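Local coordinates for catalytic domain of the nuclear inclusion protein A (nia) (Tobacco etch virus, PDB 1LVM) that acts as a sequence-specific, chymotrypsin-type cysteine protease, probably processing the viral polyprotein, and is captured here in complex with its product peptide, at residues C27-E32 with T38-I43; L64-H69 with T122-K127; Q81-D86 with M195-N200. The protein carries 1 engineered substitution. All blocks are in the same frame, centred on the assembly; numbering follows the deposited sequence.

How the interactions relate
All three contacts reach the same antiparallel sheet, yet their chemistry changes with their place in the fold. Interaction 1 lies within the sheet: two neighbouring strands of a hairpin joined mainly by backbone hydrogen bonds, with one largely buried and one partly exposed face. Interaction 2 touches it, since strand 62-67 flanks strand 26-33, and His28 O probably accepts a hydrogen bond from Gln66 N; there the sheet meets the second barrel through a partly exposed ring and an aliphatic chain. Interaction 3, its centre about 19 Å from that of interaction 1, is buried and joins strand 81-84 to a helix. Neither interaction 2 nor interaction 3 has a hydrogen bond across its segments.

Interaction 1 of 3, residues C27-E32 with T38-I43; sequences CHLTNE and TSLYGI
The Tyr41 ring offers one face to His28: CD2 of the imidazole stands 3.3 Å above the phenol plane, displaced toward the rim. Tyr41 CD2, in turn, lies in plane at the edge of the imidazole. The centroids are 4.6 Å apart and the planes meet at 58°, an oblique pairing that is neither a stack nor edge-to-face. With CG anti to its backbone N (chi1 -167°), His28 leans over the neighbouring strand and also brings CE1 to within 3.6 Å of Ser39 CB. Further along this face, the hydroxyls Thr30 OG1 and Ser39 OG share a hydrogen bond of 2.7 Å.

The opposite face carries Cys27, Leu29, Asn31, Thr38 and Leu40, with Leu29 CB 4.1 Å from Leu40 CD2. Here Asn31 turns its ND2 to the carbonyls of Leu55 and Arg58, tying the strand to the loop between strands 48-51 and 62-67.

Between the faces, Cys27-Gly42, Leu29-Leu40 and Asn31-Thr38 are hydrogen-bonded pairs, each with two backbone bonds, among them a short one of 2.7 Å from Leu29 N to Leu40 O; His28-Tyr41 and Thr30-Ser39 are the non-hydrogen-bonded pairs. A water donates to Asn31 O. This alternation, with the strands joined by a short turn, makes strands 26-33 and 36-45 a beta hairpin of the N-terminal barrel of a chymotrypsin-like protease.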
loop_
_atom_site.group_PDB
_atom_site.type_symbol
_atom_site.label_atom_id
_atom_site.label_comp_id
_atom_site.label_asym_id
_atom_site.label_seq_id
_atom_site.Cartn_x
_atom_site.Cartn_y
_atom_site.Cartn_z
ATOM N N CYS A 27 -7.958 -3.572 -1.526
ATOM C CA CYS A 27 -8.700 -4.273 -0.525
ATOM C C CYS A 27 -8.501 -3.612 0.794
ATOM O O CYS A 27 -7.426 -3.016 1.066
ATOM C CB CYS A 27 -8.137 -5.718 -0.340
ATOM S SG CYS A 27 -8.147 -6.780 -1.826
ATOM N N HIS A 28 -9.502 -3.747 1.640
ATOM C CA HIS A 28 -9.383 -3.226 3.002
ATOM C C HIS A 28 -9.085 -4.437 3.891
ATOM O O HIS A 28 -9.807 -5.432 3.844
ATOM C CB HIS A 28 -10.639 -2.570 3.506
ATOM C CG HIS A 28 -10.389 -1.793 4.762
ATOM N ND1 HIS A 28 -11.039 -2.055 5.952
ATOM C CD2 HIS A 28 -9.524 -0.774 5.022
ATOM C CE1 HIS A 28 -10.594 -1.227 6.885
ATOM N NE2 HIS A 28 -9.674 -0.441 6.349
ATOM N N LEU A 29 -8.047 -4.315 4.731
ATOM C CA LEU A 29 -7.563 -5.420 5.564
ATOM C C LEU A 29 -7.668 -5.116 7.051
ATOM O O LEU A 29 -7.245 -4.041 7.493
ATOM C CB LEU A 29 -6.061 -5.645 5.228
ATOM C CG LEU A 29 -5.714 -5.767 3.714
ATOM C CD1 LEU A 29 -4.230 -5.982 3.486
ATOM C CD2 LEU A 29 -6.412 -6.960 3.093
ATOM N N THR A 30 -8.218 -6.057 7.807
ATOM C CA THR A 30 -8.280 -5.909 9.215
ATOM C C THR A 30 -7.672 -7.099 9.915
ATOM O O THR A 30 -8.169 -8.195 9.813
ATOM C CB THR A 30 -9.757 -5.677 9.689
ATOM O OG1 THR A 30 -10.268 -4.491 9.050
ATOM C CG2 THR A 30 -9.811 -5.544 11.211
ATOM N N ASN A 31 -6.562 -6.869 10.627
ATOM C CA ASN A 31 -5.912 -7.991 11.342
ATOM C C ASN A 31 -6.342 -7.869 12.804
ATOM O O ASN A 31 -5.936 -6.953 13.507
ATOM C CB ASN A 31 -4.380 -7.859 11.202
ATOM C CG ASN A 31 -3.594 -8.916 12.014
ATOM O OD1 ASN A 31 -4.177 -9.742 12.695
ATOM N ND2 ASN A 31 -2.264 -8.917 11.866
ATOM N N GLU A 32 -7.162 -8.808 13.263
ATOM C CA GLU A 32 -7.631 -8.739 14.623
ATOM C C GLU A 32 -6.930 -9.849 15.439
ATOM O O GLU A 32 -7.083 -11.053 15.161
ATOM C CB GLU A 32 -9.165 -8.901 14.611
ATOM C CG GLU A 32 -9.814 -8.770 15.936
ATOM C CD GLU A 32 -11.324 -8.910 15.822
ATOM O OE1 GLU A 32 -11.802 -10.057 15.668
ATOM O OE2 GLU A 32 -12.029 -7.884 15.873
ATOM N N THR A 38 -5.938 -3.986 13.714
ATOM C CA THR A 38 -5.211 -3.058 12.846
ATOM C C THR A 38 -5.842 -3.093 11.473
ATOM O O THR A 38 -5.945 -4.165 10.891
ATOM C CB THR A 38 -3.758 -3.508 12.714
ATOM O OG1 THR A 38 -3.143 -3.460 14.004
ATOM C CG2 THR A 38 -2.985 -2.636 11.749
ATOM N N SER A 39 -6.260 -1.938 10.954
ATOM C CA SER A 39 -6.872 -1.910 9.631
ATOM C C SER A 39 -6.083 -0.977 8.727
ATOM O O SER A 39 -5.583 0.051 9.151
ATOM C CB SER A 39 -8.306 -1.395 9.713
ATOM O OG SER A 39 -9.174 -2.333 10.314
ATOM N N LEU A 40 -5.984 -1.344 7.464
ATOM C CA LEU A 40 -5.291 -0.554 6.473
ATOM C C LEU A 40 -5.586 -1.220 5.118
ATOM O O LEU A 40 -6.390 -2.184 5.024
ATOM C CB LEU A 40 -3.749 -0.431 6.804
ATOM C CG LEU A 40 -2.650 -1.518 6.581
ATOM C CD1 LEU A 40 -1.767 -1.584 7.791
ATOM C CD2 LEU A 40 -3.151 -2.861 6.136
ATOM N N TYR A 41 -4.981 -0.698 4.068
ATOM C CA TYR A 41 -5.279 -1.242 2.744
ATOM C C TYR A 41 -4.186 -2.056 2.072
ATOM O O TYR A 41 -3.041 -2.053 2.483
ATOM C CB TYR A 41 -5.627 -0.072 1.810
ATOM C CG TYR A 41 -6.874 0.635 2.274
ATOM C CD1 TYR A 41 -6.829 1.621 3.252
ATOM C CD2 TYR A 41 -8.099 0.304 1.722
ATOM C CE1 TYR A 41 -8.027 2.288 3.682
ATOM C CE2 TYR A 41 -9.272 0.932 2.114
ATOM C CZ TYR A 41 -9.253 1.915 3.073
ATOM O OH TYR A 41 -10.451 2.579 3.316
ATOM N N GLY A 42 -4.585 -2.803 1.054
ATOM C CA GLY A 42 -3.621 -3.574 0.256
ATOM C C GLY A 42 -4.005 -3.498 -1.208
ATOM O O GLY A 42 -5.093 -3.012 -1.531
ATOM N N ILE A 43 -3.096 -3.935 -2.092
ATOM C CA ILE A 43 -3.305 -3.874 -3.531
ATOM C C ILE A 43 -3.260 -5.303 -4.080
ATOM O O ILE A 43 -2.247 -6.009 -3.933
ATOM C CB ILE A 43 -2.196 -3.060 -4.196
ATOM C CG1 ILE A 43 -2.214 -1.628 -3.630
ATOM C CG2 ILE A 43 -2.392 -3.060 -5.757
ATOM C CD1 ILE A 43 -0.909 -0.846 -3.777
HETATM O O HOH W 1 -3.687 -6.533 15.225
#

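Interaction 2 of 3, residues L64-H69 with T122-K127; sequences LVQSLH and TNFQTK
Gln66 and Phe124 approach with their CA atoms 7.9 Å apart, one on strand 62-67 and the other just beyond strand 116-123, so the backbones share no hydrogen bond and the space between them is bridged by side chains. The two side chains point toward each other and slide past in opposite directions. Gln66 CG sits over one face of the phenyl ring, 3.9 Å from its centroid and 24° off the normal, which makes a CH-pi contact displaced toward CD1. A chi1 of 176° swings the Gln66 chain away from its own N and out over the ring, and beyond CG it runs on extended, laying the amide past the root of the ring. The amide plane is only 16° from the ring plane, and OE1 comes within 3.7 Å of Phe124 CB. At the far end of the ring, CZ closes to 3.4 Å from the backbone atom Gln66 O.

On the opposite face of the ring, Thr122 CG2 stands 4.2 Å above the plane. Met129 and His28 also touch Phe124, so the ring lies where the strands of the two barrels come together. After Gln66, Ser67 OG accepts from His69 N at 3.1 Å, an ST turn that bends the chain into the connection to strand 70-74.

Because the contact uses CH groups, a ring face and an extended aliphatic stem, its attraction is probably largely dispersive, with some contribution from the carbonyl at the ring's far end, and no hydrogen bond links the two segments here.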
loop_
_atom_site.group_PDB
_atom_site.type_symbol
_atom_site.label_atom_id
_atom_site.label_comp_id
_atom_site.label_asym_id
_atom_site.label_seq_id
_atom_site.Cartn_x
_atom_site.Cartn_y
_atom_site.Cartn_z
ATOM N N LEU A 64 -9.590 -10.001 8.044
ATOM C CA LEU A 64 -10.821 -9.759 7.246
ATOM C C LEU A 64 -10.361 -9.024 5.997
ATOM O O LEU A 64 -9.660 -8.018 6.097
ATOM C CB LEU A 64 -11.779 -8.878 8.007
ATOM C CG LEU A 64 -13.213 -8.741 7.472
ATOM C CD1 LEU A 64 -13.908 -10.118 7.433
ATOM C CD2 LEU A 64 -13.977 -7.826 8.409
ATOM N N VAL A 65 -10.781 -9.495 4.824
ATOM C CA VAL A 65 -10.345 -8.859 3.568
ATOM C C VAL A 65 -11.559 -8.419 2.762
ATOM O O VAL A 65 -12.328 -9.253 2.294
ATOM C CB VAL A 65 -9.604 -9.828 2.697
ATOM C CG1 VAL A 65 -9.172 -9.121 1.394
ATOM C CG2 VAL A 65 -8.370 -10.374 3.437
ATOM N N GLN A 66 -11.745 -7.115 2.669
ATOM C CA GLN A 66 -12.864 -6.552 1.912
ATOM C C GLN A 66 -12.379 -6.156 0.503
ATOM O O GLN A 66 -11.421 -5.405 0.381
ATOM C CB GLN A 66 -13.441 -5.353 2.656
ATOM C CG GLN A 66 -14.539 -4.742 1.789
ATOM C CD GLN A 66 -15.612 -4.057 2.572
ATOM O OE1 GLN A 66 -15.333 -3.449 3.620
ATOM N NE2 GLN A 66 -16.870 -4.143 2.065
ATOM N N SER A 67 -13.012 -6.691 -0.560
ATOM C CA SER A 67 -12.561 -6.387 -1.923
ATOM C C SER A 67 -13.799 -6.195 -2.829
ATOM O O SER A 67 -14.931 -6.204 -2.358
ATOM C CB SER A 67 -11.755 -7.534 -2.499
ATOM O OG SER A 67 -12.579 -8.686 -2.711
ATOM N N LEU A 68 -13.525 -6.097 -4.113
ATOM C CA LEU A 68 -14.562 -5.916 -5.138
ATOM C C LEU A 68 -15.464 -7.147 -5.117
ATOM O O LEU A 68 -16.676 -7.072 -5.354
ATOM C CB LEU A 68 -13.872 -5.833 -6.489
ATOM C CG LEU A 68 -14.564 -5.732 -7.850
ATOM C CD1 LEU A 68 -14.982 -4.294 -8.125
ATOM C CD2 LEU A 68 -13.558 -6.245 -8.928
ATOM N N HIS A 69 -14.870 -8.297 -4.833
ATOM C CA HIS A 69 -15.647 -9.529 -4.878
ATOM C C HIS A 69 -16.347 -9.897 -3.593
ATOM O O HIS A 69 -16.956 -10.947 -3.500
ATOM C CB HIS A 69 -14.772 -10.664 -5.366
ATOM C CG HIS A 69 -14.276 -10.445 -6.761
ATOM N ND1 HIS A 69 -15.119 -10.431 -7.851
ATOM C CD2 HIS A 69 -13.041 -10.162 -7.237
ATOM C CE1 HIS A 69 -14.427 -10.148 -8.938
ATOM N NE2 HIS A 69 -13.163 -9.978 -8.594
ATOM N N THR A 122 -10.215 3.557 -2.459
ATOM C CA THR A 122 -11.507 3.011 -2.820
ATOM C C THR A 122 -12.380 3.211 -1.555
ATOM O O THR A 122 -11.924 2.987 -0.421
ATOM C CB THR A 122 -11.429 1.463 -3.114
ATOM O OG1 THR A 122 -10.507 1.233 -4.187
ATOM C CG2 THR A 122 -12.771 0.939 -3.598
ATOM N N ASN A 123 -13.602 3.616 -1.778
ATOM C CA ASN A 123 -14.548 3.791 -0.696
ATOM C C ASN A 123 -15.443 2.541 -0.642
ATOM O O ASN A 123 -16.227 2.248 -1.591
ATOM C CB ASN A 123 -15.405 5.037 -0.922
ATOM C CG ASN A 123 -16.232 5.406 0.302
ATOM O OD1 ASN A 123 -16.233 4.691 1.293
ATOM N ND2 ASN A 123 -16.936 6.520 0.232
ATOM N N PHE A 124 -15.320 1.817 0.480
ATOM C CA PHE A 124 -16.079 0.591 0.739
ATOM C C PHE A 124 -17.375 0.799 1.525
ATOM O O PHE A 124 -18.266 -0.070 1.513
ATOM C CB PHE A 124 -15.199 -0.410 1.473
ATOM C CG PHE A 124 -14.192 -1.053 0.595
ATOM C CD1 PHE A 124 -14.611 -1.960 -0.388
ATOM C CD2 PHE A 124 -12.823 -0.803 0.757
ATOM C CE1 PHE A 124 -13.698 -2.640 -1.200
ATOM C CE2 PHE A 124 -11.888 -1.482 -0.075
ATOM C CZ PHE A 124 -12.337 -2.411 -1.046
ATOM N N GLN A 125 -17.497 1.925 2.224
ATOM C CA GLN A 125 -18.761 2.141 2.944
ATOM C C GLN A 125 -19.945 2.378 1.995
ATOM O O GLN A 125 -21.096 2.153 2.380
ATOM C CB GLN A 125 -18.676 3.283 3.967
ATOM C CG GLN A 125 -17.906 4.483 3.518
ATOM C CD GLN A 125 -16.518 4.525 4.134
ATOM O OE1 GLN A 125 -15.873 3.485 4.337
ATOM N NE2 GLN A 125 -16.043 5.730 4.423
ATOM N N THR A 126 -19.679 2.840 0.769
ATOM C CA THR A 126 -20.754 3.032 -0.220
ATOM C C THR A 126 -21.179 1.584 -0.544
ATOM O O THR A 126 -20.339 0.669 -0.523
ATOM C CB THR A 126 -20.210 3.740 -1.476
ATOM N N LYS A 127 -22.466 1.358 -0.807
ATOM C CA LYS A 127 -22.933 0.003 -1.119
ATOM C C LYS A 127 -21.928 -0.618 -2.087
ATOM O O LYS A 127 -21.371 -1.696 -1.839
ATOM C CB LYS A 127 -24.331 0.050 -1.758
#

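Interaction 3 of 3, residues Q81-D86 with M195-N200; sequences QQHLID and MELLTN
Leu197 sets CD1 on the face of His83 and CD2 against both His83 and Ile85, and this small patch is the tightly packed part of the contact. CD1 lies 3.9 Å from the centroid of the imidazole and 28° off the normal, with His83 CE1 the closest ring atom at 3.6 Å from Leu197 CD1. The other methyl, CD2, divides its contacts between His83 NE2, at 3.6 Å, and Ile85 CD1, at 3.7 Å. Ile85 CD1 itself lies in the imidazole plane at the ring's edge, so the histidine is approached over a face by the helix and at an edge by Ile85, two residues on. Side chain and ring come from opposite directions: the first torsion of His83, 171°, turns the imidazole away from its own backbone N and extends it toward the helix. The ring is further fixed by ND1, which takes a hydrogen bond from the backbone N of Gln205; a neutral ring would then probably carry its proton on NE2. Trp206 also touches the histidine, and Ile92 packs on Leu197.

The topology explains the meeting. Having completed the last strand of the second barrel, 185-189, the chain forms helix 194-199 and returns to the first sheet, where strand 206-208 pairs beside 81-84. Helix and strand thus bring the C-terminal part of this two-barrel protease back against its N-terminal half.

On the solvent side, where Glu196 and Thr199 are exposed, polar groups pair within the segment. Thr199 returns OG1 to Met195 O at 2.7 Å. Just past the helix end, Asn200 ND2 donates to the anti lone pair of Glu196 OE1 at 3.0 Å, with the carboxylate oxygen close to the amide plane.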
loop_
_atom_site.group_PDB
_atom_site.type_symbol
_atom_site.label_atom_id
_atom_site.label_comp_id
_atom_site.label_asym_id
_atom_site.label_seq_id
_atom_site.Cartn_x
_atom_site.Cartn_y
_atom_site.Cartn_z
ATOM N N GLN A 81 0.827 -17.458 3.639
ATOM C CA GLN A 81 2.166 -17.295 3.127
ATOM C C GLN A 81 2.490 -15.802 2.911
ATOM O O GLN A 81 1.658 -15.006 2.431
ATOM C CB GLN A 81 2.335 -18.113 1.832
ATOM C CG GLN A 81 2.426 -19.606 2.227
ATOM C CD GLN A 81 2.971 -20.408 1.094
ATOM O OE1 GLN A 81 2.358 -20.505 0.030
ATOM N NE2 GLN A 81 4.159 -20.961 1.287
ATOM N N GLN A 82 3.700 -15.426 3.304
ATOM C CA GLN A 82 4.168 -14.050 3.258
ATOM C C GLN A 82 5.538 -13.952 2.577
ATOM O O GLN A 82 6.419 -14.833 2.751
ATOM C CB GLN A 82 4.375 -13.562 4.687
ATOM C CG GLN A 82 3.156 -13.600 5.603
ATOM C CD GLN A 82 3.616 -13.641 7.072
ATOM O OE1 GLN A 82 4.311 -14.607 7.443
ATOM N NE2 GLN A 82 3.309 -12.577 7.893
ATOM N N HIS A 83 5.723 -12.888 1.814
ATOM C CA HIS A 83 7.029 -12.621 1.227
ATOM C C HIS A 83 7.437 -11.232 1.708
ATOM O O HIS A 83 6.799 -10.198 1.412
ATOM C CB HIS A 83 7.067 -12.671 -0.323
ATOM C CG HIS A 83 8.364 -12.177 -0.869
ATOM N ND1 HIS A 83 9.341 -13.009 -1.373
ATOM C CD2 HIS A 83 8.841 -10.922 -0.985
ATOM C CE1 HIS A 83 10.369 -12.281 -1.784
ATOM N NE2 HIS A 83 10.092 -11.004 -1.563
ATOM N N LEU A 84 8.501 -11.189 2.482
ATOM C CA LEU A 84 8.981 -9.903 3.054
ATOM C C LEU A 84 9.841 -9.111 2.098
ATOM O O LEU A 84 10.662 -9.692 1.418
ATOM C CB LEU A 84 9.861 -10.183 4.301
ATOM C CG LEU A 84 9.223 -11.069 5.360
ATOM C CD1 LEU A 84 10.248 -11.515 6.448
ATOM C CD2 LEU A 84 8.187 -10.257 5.984
ATOM N N ILE A 85 9.651 -7.778 2.063
ATOM C CA ILE A 85 10.491 -6.910 1.276
ATOM C C ILE A 85 11.515 -6.318 2.296
ATOM O O ILE A 85 11.233 -5.522 3.201
ATOM C CB ILE A 85 9.664 -5.715 0.628
ATOM C CG1 ILE A 85 8.428 -6.260 -0.144
ATOM C CG2 ILE A 85 10.597 -4.914 -0.340
ATOM C CD1 ILE A 85 8.796 -7.072 -1.348
ATOM N N ASP A 86 12.731 -6.792 2.150
ATOM C CA ASP A 86 13.848 -6.439 3.007
ATOM C C ASP A 86 13.994 -4.937 3.275
ATOM O O ASP A 86 14.074 -4.131 2.344
ATOM C CB ASP A 86 15.123 -6.957 2.287
ATOM C CG ASP A 86 16.230 -7.364 3.232
ATOM O OD1 ASP A 86 16.133 -7.068 4.436
ATOM O OD2 ASP A 86 17.203 -7.990 2.750
ATOM N N MET A 195 8.367 -5.868 -10.605
ATOM C CA MET A 195 7.537 -6.658 -11.533
ATOM C C MET A 195 8.108 -8.075 -11.629
ATOM O O MET A 195 7.361 -9.049 -11.725
ATOM C CB MET A 195 7.476 -6.025 -12.929
ATOM C CG MET A 195 6.750 -4.651 -13.003
ATOM S SD MET A 195 5.161 -4.670 -12.197
ATOM C CE MET A 195 4.228 -5.909 -13.200
ATOM N N GLU A 196 9.434 -8.194 -11.613
ATOM C CA GLU A 196 10.049 -9.549 -11.669
ATOM C C GLU A 196 9.561 -10.368 -10.451
ATOM O O GLU A 196 9.169 -11.540 -10.540
ATOM C CB GLU A 196 11.593 -9.459 -11.610
ATOM C CG GLU A 196 12.288 -10.809 -11.948
ATOM C CD GLU A 196 11.902 -11.243 -13.351
ATOM O OE1 GLU A 196 11.811 -12.471 -13.578
ATOM O OE2 GLU A 196 11.677 -10.368 -14.230
ATOM N N LEU A 197 9.620 -9.735 -9.292
ATOM C CA LEU A 197 9.201 -10.433 -8.075
ATOM C C LEU A 197 7.739 -10.903 -8.152
ATOM O O LEU A 197 7.422 -12.004 -7.726
ATOM C CB LEU A 197 9.408 -9.506 -6.860
ATOM C CG LEU A 197 8.881 -10.081 -5.533
ATOM C CD1 LEU A 197 9.671 -11.403 -5.180
ATOM C CD2 LEU A 197 9.125 -9.044 -4.471
ATOM N N LEU A 198 6.843 -10.073 -8.689
ATOM C CA LEU A 198 5.449 -10.484 -8.769
ATOM C C LEU A 198 5.140 -11.547 -9.770
ATOM O O LEU A 198 4.125 -12.198 -9.636
ATOM C CB LEU A 198 4.520 -9.273 -9.120
ATOM C CG LEU A 198 4.562 -8.092 -8.143
ATOM C CD1 LEU A 198 3.683 -6.947 -8.725
ATOM C CD2 LEU A 198 3.974 -8.475 -6.768
ATOM N N THR A 199 6.000 -11.685 -10.785
ATOM C CA THR A 199 5.757 -12.617 -11.891
ATOM C C THR A 199 6.721 -13.781 -12.034
ATOM O O THR A 199 6.590 -14.535 -12.980
ATOM C CB THR A 199 5.807 -11.869 -13.172
ATOM O OG1 THR A 199 7.114 -11.267 -13.282
ATOM C CG2 THR A 199 4.768 -10.773 -13.161
ATOM N N ASN A 200 7.661 -13.945 -11.102
ATOM C CA ASN A 200 8.660 -15.024 -11.197
ATOM C C ASN A 200 8.719 -15.758 -9.852
ATOM O O ASN A 200 9.289 -15.292 -8.847
ATOM C CB ASN A 200 10.040 -14.405 -11.588
ATOM C CG ASN A 200 11.192 -15.413 -11.573
ATOM O OD1 ASN A 200 11.052 -16.512 -11.046
ATOM N ND2 ASN A 200 12.357 -15.020 -12.141
#